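Long-range contacts in ribosome-inactivating protein 3 (Zea mays, PDB 2PQG), which is a plant protein of the ribosome-inactivating family, folded as a mixed beta-sheet joined to a largely helical region: residues 20-25 with 186-191; 37-42 with 256-261; 220-225 with 238-243. One frame throughout, in Å; residues are numbered along the deposited sequence.

Overall arrangement
The centres of interactions 1 and 2 are about 11 Å apart, those of 2 and 3 about 14 Å, and those of 1 and 3 about 20 Å, with interaction 2 in between. Along the chain, segments 20-25 and 37-42 come first, then 186-191, then 220-225 and 238-243, nested within the loop that interaction 2 closes, and 256-261 last. Interactions 1 and 2 therefore interlace, tying the N-terminal part to the C-terminal one. Arg189 O is hydrogen-bonded to the backbone of Ala257 and Leu258, and Trp220 NE1 and Ser224 OG to Leu258 O and Lys260 N; Ala257 touches Arg23 and Leu258 packs on Ile27. Segment 256-261 thus links helices 15-27, 171-189 and 220-232.

Interaction 1. Residues 20-25 with 186-191; sequences ASVRKD and EGLRFN
Arg23 and Leu188 bring the two backbones nearest, with a CA to CA distance of 6.5 Å. Helix 15-27 packs here against the C-terminal end of helix 171-189, in the ribosome-inactivating protein fold: Phe190 is the first residue to leave helical geometry, and it is also the N-cap of the next helix, 191-199. One arginine spans the gap. The Arg23 chain runs extended from CG to NE, carrying the guanidinium edge to two successive main-chain carbonyls of the last turn. Arg23 NE donates to Leu188 O at 3.0 Å, with an N-H...O angle of 145°. Arg23 NH2 donates to Gly187 O at 2.8 Å, and here the donor approaches almost end-on to the carbonyl (C=O...N 160°). Both oxygens lie near the guanidinium plane but tilted from it, so paired bonds limit its rotation. Ser194 OG gives NH2 a further hydrogen-bonding partner. Phe190 O is also close to this nitrogen, but the angle is too poor for a bond. A positive group beside the carbonyl end of a helix would probably be stabilised by the helix dipole. The amide of Asn191 stands nearly perpendicular to the guanidinium, its CB 3.9 Å from Arg23 NH2. Beside this polar link is an apolar one. Both Val22 and Leu188 also touch Leu52 of strand 51-57, which places the contact against the sheet. With Val22 CG1 trans to the main-chain nitrogen (chi1 -180°), that methyl meets Leu188 CD2 at 3.6 Å.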
loop_
_atom_site.group_PDB
_atom_site.type_symbol
_atom_site.label_atom_id
_atom_site.label_comp_id
_atom_site.label_asym_id
_atom_site.label_seq_id
_atom_site.Cartn_x
_atom_site.Cartn_y
_atom_site.Cartn_z
ATOM N N ALA A 20 -11.780 -8.075 -4.796
ATOM C CA ALA A 20 -12.086 -9.281 -5.546
ATOM C C ALA A 20 -11.927 -9.062 -7.038
ATOM O O ALA A 20 -11.483 -9.958 -7.758
ATOM C CB ALA A 20 -13.497 -9.735 -5.239
ATOM N N SER A 21 -12.295 -7.874 -7.505
ATOM C CA SER A 21 -12.192 -7.544 -8.922
ATOM C C SER A 21 -10.737 -7.323 -9.348
ATOM O O SER A 21 -10.294 -7.834 -10.373
ATOM C CB SER A 21 -13.041 -6.300 -9.219
ATOM O OG SER A 21 -12.814 -5.815 -10.532
ATOM N N VAL A 22 -9.989 -6.576 -8.548
ATOM C CA VAL A 22 -8.602 -6.295 -8.865
ATOM C C VAL A 22 -7.694 -7.532 -8.703
ATOM O O VAL A 22 -6.735 -7.712 -9.460
ATOM C CB VAL A 22 -8.085 -5.109 -8.012
ATOM C CG1 VAL A 22 -6.625 -4.810 -8.346
ATOM C CG2 VAL A 22 -8.944 -3.876 -8.275
ATOM N N ARG A 23 -7.976 -8.391 -7.731
ATOM C CA ARG A 23 -7.148 -9.576 -7.598
ATOM C C ARG A 23 -7.335 -10.478 -8.805
ATOM O O ARG A 23 -6.388 -11.119 -9.254
ATOM C CB ARG A 23 -7.487 -10.359 -6.338
ATOM C CG ARG A 23 -6.683 -9.930 -5.134
ATOM C CD ARG A 23 -6.957 -10.849 -3.980
ATOM N NE ARG A 23 -6.607 -10.223 -2.718
ATOM C CZ ARG A 23 -7.249 -10.457 -1.579
ATOM N NH1 ARG A 23 -8.268 -11.307 -1.553
ATOM N NH2 ARG A 23 -6.888 -9.828 -0.469
ATOM N N LYS A 24 -8.559 -10.526 -9.324
ATOM C CA LYS A 24 -8.878 -11.350 -10.491
ATOM C C LYS A 24 -8.104 -10.910 -11.741
ATOM O O LYS A 24 -7.707 -11.746 -12.560
ATOM C CB LYS A 24 -10.389 -11.313 -10.766
ATOM C CG LYS A 24 -10.811 -11.993 -12.064
ATOM C CD LYS A 24 -12.325 -12.153 -12.166
ATOM C CE LYS A 24 -12.713 -12.897 -13.439
ATOM N NZ LYS A 24 -12.117 -12.248 -14.639
ATOM N N ASP A 25 -7.875 -9.609 -11.886
ATOM C CA ASP A 25 -7.140 -9.115 -13.040
ATOM C C ASP A 25 -5.640 -9.338 -12.863
ATOM O O ASP A 25 -4.910 -9.509 -13.839
ATOM C CB ASP A 25 -7.436 -7.631 -13.245
ATOM C CG ASP A 25 -8.917 -7.360 -13.486
ATOM O OD1 ASP A 25 -9.334 -6.182 -13.413
ATOM O OD2 ASP A 25 -9.666 -8.328 -13.753
ATOM N N GLU A 186 -1.435 -3.591 0.383
ATOM C CA GLU A 186 -1.497 -4.620 1.412
ATOM C C GLU A 186 -2.864 -5.282 1.446
ATOM O O GLU A 186 -2.995 -6.417 1.900
ATOM C CB GLU A 186 -1.130 -4.022 2.774
ATOM C CG GLU A 186 0.255 -3.391 2.772
ATOM C CD GLU A 186 1.396 -4.402 2.636
ATOM O OE1 GLU A 186 1.153 -5.520 2.146
ATOM O OE2 GLU A 186 2.546 -4.076 3.006
ATOM N N GLY A 187 -3.881 -4.576 0.965
ATOM C CA GLY A 187 -5.205 -5.159 0.922
ATOM C C GLY A 187 -5.202 -6.249 -0.143
ATOM O O GLY A 187 -5.858 -7.284 0.007
ATOM N N LEU A 188 -4.449 -6.017 -1.218
ATOM C CA LEU A 188 -4.353 -6.972 -2.318
ATOM C C LEU A 188 -3.477 -8.181 -1.940
ATOM O O LEU A 188 -3.813 -9.325 -2.252
ATOM C CB LEU A 188 -3.787 -6.280 -3.568
ATOM C CG LEU A 188 -4.602 -5.172 -4.253
ATOM C CD1 LEU A 188 -3.738 -4.472 -5.289
ATOM C CD2 LEU A 188 -5.849 -5.742 -4.907
ATOM N N ARG A 189 -2.362 -7.921 -1.266
ATOM C CA ARG A 189 -1.454 -8.980 -0.838
ATOM C C ARG A 189 -2.047 -9.901 0.230
ATOM O O ARG A 189 -1.963 -11.124 0.128
ATOM C CB ARG A 189 -0.176 -8.385 -0.248
ATOM C CG ARG A 189 0.811 -7.788 -1.210
ATOM C CD ARG A 189 1.891 -7.100 -0.397
ATOM N NE ARG A 189 2.944 -6.545 -1.230
ATOM C CZ ARG A 189 4.027 -5.947 -0.750
ATOM N NH1 ARG A 189 4.189 -5.826 0.559
ATOM N NH2 ARG A 189 4.957 -5.489 -1.575
ATOM N N PHE A 190 -2.625 -9.303 1.266
ATOM C CA PHE A 190 -3.176 -10.066 2.376
ATOM C C PHE A 190 -4.687 -10.086 2.455
ATOM O O PHE A 190 -5.316 -9.027 2.488
ATOM C CB PHE A 190 -2.663 -9.508 3.709
ATOM C CG PHE A 190 -1.177 -9.497 3.839
ATOM C CD1 PHE A 190 -0.415 -8.507 3.227
ATOM C CD2 PHE A 190 -0.531 -10.481 4.574
ATOM C CE1 PHE A 190 0.977 -8.496 3.356
ATOM C CE2 PHE A 190 0.853 -10.476 4.708
ATOM C CZ PHE A 190 1.611 -9.484 4.096
ATOM N N ASN A 191 -5.274 -11.281 2.503
ATOM C CA ASN A 191 -6.718 -11.373 2.645
ATOM C C ASN A 191 -7.056 -11.155 4.125
ATOM O O ASN A 191 -8.223 -11.043 4.500
ATOM C CB ASN A 191 -7.264 -12.718 2.141
ATOM C CG ASN A 191 -6.395 -13.895 2.520
ATOM O OD1 ASN A 191 -6.874 -15.024 2.629
ATOM N ND2 ASN A 191 -5.110 -13.649 2.701
#

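Interaction 2. Residues 37-42 with 256-261; sequences FQPVLP and VALVKN
Val40 and Val259 form an isolated parallel bridge between two irregular segments. Its evidence is a pair of main-chain bonds on Val259: its N donates to Pro39 O at 3.2 Å, and its O accepts from Leu41 N at 3.1 Å. The second is almost straight, with an N-H...O angle of 172°, and residues 38-42 and 256-261 run 35° apart. Side chains extend the pairing at both ends. Gln38, bent at chi2 (89°), turns its amide back so that NE2 donates to Val256 O at 3.1 Å; the acceptor is near the amide plane, whereas the donor stands above the carbonyl plane. At the other end Asn261 ND2 donates to Leu41 O at 3.0 Å, and the amide carbon CG of Asn261 rests against Val40 CG1 as the two side chains cross at about a right angle. A water bridges the segments at this Asn261 end, donating to Pro42 O and accepting from Asn261 N, 3.0 Å from that nitrogen. Apolar contacts line the side towards helix 15-27: Pro39 CB meets Leu258 CD2 at 3.8 Å, and Leu41 CD2 reaches Leu258 CD1 at 4.1 Å.

Outward, Pro39 and Leu258 both pack on Ile27 of helix 15-27, while Leu41 rests on Val26. Val40 touches Phe228 of helix 220-232, to which Lys260 N is also held by a hydrogen bond with Ser224 OG.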
loop_
_atom_site.group_PDB
_atom_site.type_symbol
_atom_site.label_atom_id
_atom_site.label_comp_id
_atom_site.label_asym_id
_atom_site.label_seq_id
_atom_site.Cartn_x
_atom_site.Cartn_y
_atom_site.Cartn_z
ATOM N N PHE A 37 -0.982 -22.740 -2.394
ATOM C CA PHE A 37 -2.378 -22.361 -2.579
ATOM C C PHE A 37 -2.533 -21.016 -3.291
ATOM O O PHE A 37 -3.290 -20.909 -4.250
ATOM C CB PHE A 37 -3.095 -22.299 -1.227
ATOM C CG PHE A 37 -3.263 -23.638 -0.557
ATOM C CD1 PHE A 37 -3.333 -23.724 0.834
ATOM C CD2 PHE A 37 -3.373 -24.809 -1.309
ATOM C CE1 PHE A 37 -3.507 -24.956 1.473
ATOM C CE2 PHE A 37 -3.548 -26.049 -0.684
ATOM C CZ PHE A 37 -3.616 -26.121 0.712
ATOM N N GLN A 38 -1.815 -19.996 -2.831
ATOM C CA GLN A 38 -1.909 -18.668 -3.430
ATOM C C GLN A 38 -1.204 -18.528 -4.767
ATOM O O GLN A 38 -0.201 -19.187 -5.026
ATOM C CB GLN A 38 -1.312 -17.604 -2.504
ATOM C CG GLN A 38 -1.856 -17.584 -1.098
ATOM C CD GLN A 38 -1.096 -18.503 -0.167
ATOM O OE1 GLN A 38 -0.281 -19.320 -0.604
ATOM N NE2 GLN A 38 -1.365 -18.380 1.128
ATOM N N PRO A 39 -1.736 -17.666 -5.645
ATOM C CA PRO A 39 -1.127 -17.436 -6.951
ATOM C C PRO A 39 0.228 -16.775 -6.718
ATOM O O PRO A 39 0.389 -16.005 -5.770
ATOM C CB PRO A 39 -2.111 -16.486 -7.623
ATOM C CG PRO A 39 -3.409 -16.953 -7.104
ATOM C CD PRO A 39 -3.125 -17.172 -5.631
ATOM N N VAL A 40 1.188 -17.072 -7.587
ATOM C CA VAL A 40 2.531 -16.513 -7.483
ATOM C C VAL A 40 2.666 -15.345 -8.458
ATOM O O VAL A 40 2.480 -15.513 -9.669
ATOM C CB VAL A 40 3.587 -17.575 -7.826
ATOM C CG1 VAL A 40 4.977 -17.050 -7.511
ATOM C CG2 VAL A 40 3.304 -18.842 -7.052
ATOM N N LEU A 41 2.992 -14.167 -7.925
ATOM C CA LEU A 41 3.140 -12.964 -8.736
ATOM C C LEU A 41 4.304 -13.066 -9.714
ATOM O O LEU A 41 5.179 -13.917 -9.562
ATOM C CB LEU A 41 3.338 -11.749 -7.831
ATOM C CG LEU A 41 2.157 -11.428 -6.918
ATOM C CD1 LEU A 41 2.557 -10.336 -5.947
ATOM C CD2 LEU A 41 0.963 -11.000 -7.739
ATOM N N PRO A 42 4.322 -12.200 -10.744
ATOM C CA PRO A 42 5.408 -12.224 -11.730
ATOM C C PRO A 42 6.753 -12.004 -11.041
ATOM O O PRO A 42 6.834 -11.281 -10.051
ATOM C CB PRO A 42 5.051 -11.066 -12.657
ATOM C CG PRO A 42 3.550 -10.992 -12.557
ATOM C CD PRO A 42 3.312 -11.182 -11.095
ATOM N N VAL A 256 -2.262 -14.600 3.688
ATOM C CA VAL A 256 -1.743 -14.028 2.452
ATOM C C VAL A 256 -2.572 -14.534 1.280
ATOM O O VAL A 256 -2.944 -15.707 1.220
ATOM C CB VAL A 256 -0.263 -14.388 2.204
ATOM C CG1 VAL A 256 0.629 -13.497 3.049
ATOM C CG2 VAL A 256 -0.025 -15.847 2.537
ATOM N N ALA A 257 -2.872 -13.635 0.350
ATOM C CA ALA A 257 -3.668 -13.974 -0.822
ATOM C C ALA A 257 -2.765 -14.182 -2.027
ATOM O O ALA A 257 -3.010 -15.065 -2.840
ATOM C CB ALA A 257 -4.688 -12.865 -1.106
ATOM N N LEU A 258 -1.715 -13.375 -2.132
ATOM C CA LEU A 258 -0.777 -13.488 -3.242
ATOM C C LEU A 258 0.664 -13.505 -2.733
ATOM O O LEU A 258 1.077 -12.614 -1.983
ATOM C CB LEU A 258 -0.963 -12.315 -4.201
ATOM C CG LEU A 258 -2.351 -12.130 -4.820
ATOM C CD1 LEU A 258 -2.431 -10.742 -5.450
ATOM C CD2 LEU A 258 -2.626 -13.221 -5.846
ATOM N N VAL A 259 1.437 -14.509 -3.145
ATOM C CA VAL A 259 2.817 -14.597 -2.696
ATOM C C VAL A 259 3.837 -14.093 -3.689
ATOM O O VAL A 259 3.654 -14.165 -4.905
ATOM C CB VAL A 259 3.213 -16.032 -2.311
ATOM C CG1 VAL A 259 2.333 -16.516 -1.184
ATOM C CG2 VAL A 259 3.124 -16.942 -3.516
ATOM N N LYS A 260 4.926 -13.587 -3.127
ATOM C CA LYS A 260 6.045 -13.056 -3.878
ATOM C C LYS A 260 6.830 -14.210 -4.511
ATOM O O LYS A 260 7.251 -15.152 -3.819
ATOM C CB LYS A 260 6.922 -12.265 -2.922
ATOM C CG LYS A 260 8.016 -11.469 -3.564
ATOM C CD LYS A 260 8.518 -10.461 -2.553
ATOM C CE LYS A 260 9.669 -9.648 -3.088
ATOM N NZ LYS A 260 10.192 -10.243 -4.341
ATOM N N ASN A 261 7.007 -14.129 -5.827
ATOM C CA ASN A 261 7.718 -15.147 -6.584
ATOM C C ASN A 261 9.169 -15.275 -6.156
ATOM O O ASN A 261 9.938 -14.312 -6.242
ATOM C CB ASN A 261 7.693 -14.820 -8.077
ATOM C CG ASN A 261 7.898 -16.054 -8.955
ATOM O OD1 ASN A 261 8.625 -16.991 -8.595
ATOM N ND2 ASN A 261 7.261 -16.048 -10.123
HETATM O O HOH W 1 7.536 -11.579 -7.274
#

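Interaction 3. Residues 220-225 with 238-243; sequences WDRISK and IPDMQK
Arg222 and Asp240 meet through a charge pair: Arg222 NE and Asp240 OD1 are 3.5 Å apart in a salt bridge, but the oxygen lies well out of the guanidinium plane, so no N-H points at it. Instead the carboxylate carbon CG of Asp240 sits over one face of the Arg222 guanidinium, 3.3 Å above its plane and offset toward the rim, the two flat groups turned 33° apart. Lys243 NZ joins the network from within its own segment through a weak bond to Asp240 OD2, so one carboxylate draws two positive charges and would probably be kept ionised.

A single hydrogen bond crosses the contact. With the Arg222 chain bent at chi3 (90°), NH2 donates to Asp240 O at 3.1 Å, in the carbonyl plane and on a lone pair.

Apolar packing falls to Met241, whose chain bends twice to bring its methyl onto helix 220-232. Its CE lies 3.7 Å from Ile223 CB and also abuts the CG of Arg222.

The short helix 239-242 thereby packs against the first turn of helix 220-232. Its N-cap residue Ile238 reaches Ala226, Glu229 and Trp230 farther along that same helix, while Ile223 also touches Val256 of segment 256-261.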
loop_
_atom_site.group_PDB
_atom_site.type_symbol
_atom_site.label_atom_id
_atom_site.label_comp_id
_atom_site.label_asym_id
_atom_site.label_seq_id
_atom_site.Cartn_x
_atom_site.Cartn_y
_atom_site.Cartn_z
ATOM N N TRP A 220 5.738 -9.871 4.596
ATOM C CA TRP A 220 5.207 -10.446 3.369
ATOM C C TRP A 220 6.212 -11.297 2.612
ATOM O O TRP A 220 5.857 -12.350 2.080
ATOM C CB TRP A 220 4.725 -9.339 2.437
ATOM C CG TRP A 220 4.068 -9.854 1.192
ATOM C CD1 TRP A 220 2.931 -10.606 1.125
ATOM C CD2 TRP A 220 4.498 -9.648 -0.165
ATOM N NE1 TRP A 220 2.615 -10.868 -0.186
ATOM C CE2 TRP A 220 3.544 -10.286 -0.994
ATOM C CE3 TRP A 220 5.561 -8.958 -0.752
ATOM C CZ2 TRP A 220 3.662 -10.288 -2.399
ATOM C CZ3 TRP A 220 5.666 -8.962 -2.153
ATOM C CH2 TRP A 220 4.708 -9.610 -2.955
ATOM N N ASP A 221 7.455 -10.821 2.544
ATOM C CA ASP A 221 8.523 -11.527 1.834
ATOM C C ASP A 221 8.843 -12.820 2.511
ATOM O O ASP A 221 9.099 -13.838 1.868
ATOM C CB ASP A 221 9.813 -10.712 1.807
ATOM C CG ASP A 221 9.734 -9.526 0.886
ATOM O OD1 ASP A 221 10.785 -8.896 0.644
ATOM O OD2 ASP A 221 8.622 -9.221 0.407
ATOM N N ARG A 222 8.851 -12.759 3.829
ATOM C CA ARG A 222 9.172 -13.919 4.606
ATOM C C ARG A 222 8.104 -14.979 4.528
ATOM O O ARG A 222 8.423 -16.157 4.367
ATOM C CB ARG A 222 9.423 -13.535 6.048
ATOM C CG ARG A 222 10.164 -14.613 6.761
ATOM C CD ARG A 222 10.959 -14.039 7.881
ATOM N NE ARG A 222 10.192 -13.997 9.117
ATOM C CZ ARG A 222 10.525 -13.241 10.153
ATOM N NH1 ARG A 222 11.605 -12.470 10.073
ATOM N NH2 ARG A 222 9.794 -13.268 11.266
ATOM N N ILE A 223 6.837 -14.592 4.643
ATOM C CA ILE A 223 5.815 -15.616 4.552
ATOM C C ILE A 223 5.659 -16.085 3.104
ATOM O O ILE A 223 5.084 -17.138 2.844
ATOM C CB ILE A 223 4.458 -15.190 5.211
ATOM C CG1 ILE A 223 3.294 -15.570 4.305
ATOM C CG2 ILE A 223 4.476 -13.743 5.628
ATOM C CD1 ILE A 223 2.293 -16.437 5.005
ATOM N N SER A 224 6.210 -15.323 2.161
ATOM C CA SER A 224 6.167 -15.734 0.765
ATOM C C SER A 224 7.221 -16.823 0.599
ATOM O O SER A 224 6.993 -17.805 -0.101
ATOM C CB SER A 224 6.476 -14.567 -0.168
ATOM O OG SER A 224 5.360 -13.707 -0.263
ATOM N N LYS A 225 8.374 -16.646 1.243
ATOM C CA LYS A 225 9.444 -17.641 1.181
ATOM C C LYS A 225 8.964 -18.941 1.832
ATOM O O LYS A 225 9.205 -20.033 1.315
ATOM C CB LYS A 225 10.702 -17.127 1.888
ATOM C CG LYS A 225 11.361 -15.956 1.167
ATOM C CD LYS A 225 12.710 -15.544 1.769
ATOM C CE LYS A 225 13.404 -14.561 0.835
ATOM N NZ LYS A 225 14.827 -14.319 1.181
ATOM N N ILE A 238 8.359 -23.605 10.946
ATOM C CA ILE A 238 9.053 -22.383 10.577
ATOM C C ILE A 238 9.114 -21.345 11.679
ATOM O O ILE A 238 8.131 -20.651 11.944
ATOM C CB ILE A 238 8.372 -21.771 9.338
ATOM C CG1 ILE A 238 8.135 -22.867 8.284
ATOM C CG2 ILE A 238 9.218 -20.653 8.752
ATOM C CD1 ILE A 238 8.056 -22.340 6.859
ATOM N N PRO A 239 10.286 -21.201 12.295
ATOM C CA PRO A 239 10.488 -20.240 13.383
ATOM C C PRO A 239 9.962 -18.863 13.033
ATOM O O PRO A 239 9.107 -18.321 13.732
ATOM C CB PRO A 239 12.003 -20.249 13.583
ATOM C CG PRO A 239 12.525 -20.549 12.211
ATOM C CD PRO A 239 11.559 -21.579 11.658
ATOM N N ASP A 240 10.481 -18.304 11.949
ATOM C CA ASP A 240 10.068 -16.981 11.496
ATOM C C ASP A 240 8.552 -16.893 11.341
ATOM O O ASP A 240 7.980 -15.804 11.403
ATOM C CB ASP A 240 10.740 -16.650 10.161
ATOM C CG ASP A 240 12.220 -16.381 10.304
ATOM O OD1 ASP A 240 12.910 -16.264 9.268
ATOM O OD2 ASP A 240 12.693 -16.275 11.452
ATOM N N MET A 241 7.909 -18.045 11.147
ATOM C CA MET A 241 6.464 -18.102 10.972
ATOM C C MET A 241 5.700 -18.214 12.286
ATOM O O MET A 241 4.701 -17.507 12.479
ATOM C CB MET A 241 6.090 -19.265 10.054
ATOM C CG MET A 241 6.298 -18.974 8.582
ATOM S SD MET A 241 5.492 -17.449 8.016
ATOM C CE MET A 241 6.943 -16.491 7.586
ATOM N N GLN A 242 6.143 -19.121 13.165
ATOM C CA GLN A 242 5.497 -19.302 14.464
ATOM C C GLN A 242 5.791 -18.067 15.294
ATOM O O GLN A 242 5.044 -17.715 16.209
ATOM C CB GLN A 242 5.999 -20.592 15.126
ATOM C CG GLN A 242 7.484 -20.788 15.052
ATOM C CD GLN A 242 7.880 -22.208 15.417
ATOM O OE1 GLN A 242 9.043 -22.483 15.720
ATOM N NE2 GLN A 242 6.912 -23.124 15.379
ATOM N N LYS A 243 6.907 -17.420 14.985
ATOM C CA LYS A 243 7.274 -16.154 15.606
ATOM C C LYS A 243 6.057 -15.205 15.339
ATOM O O LYS A 243 5.659 -14.407 16.183
ATOM C CB LYS A 243 8.452 -15.552 14.864
ATOM C CG LYS A 243 9.314 -14.611 15.672
ATOM C CD LYS A 243 10.563 -14.163 14.924
ATOM C CE LYS A 243 11.547 -15.317 14.720
ATOM N NZ LYS A 243 12.901 -14.828 14.334
#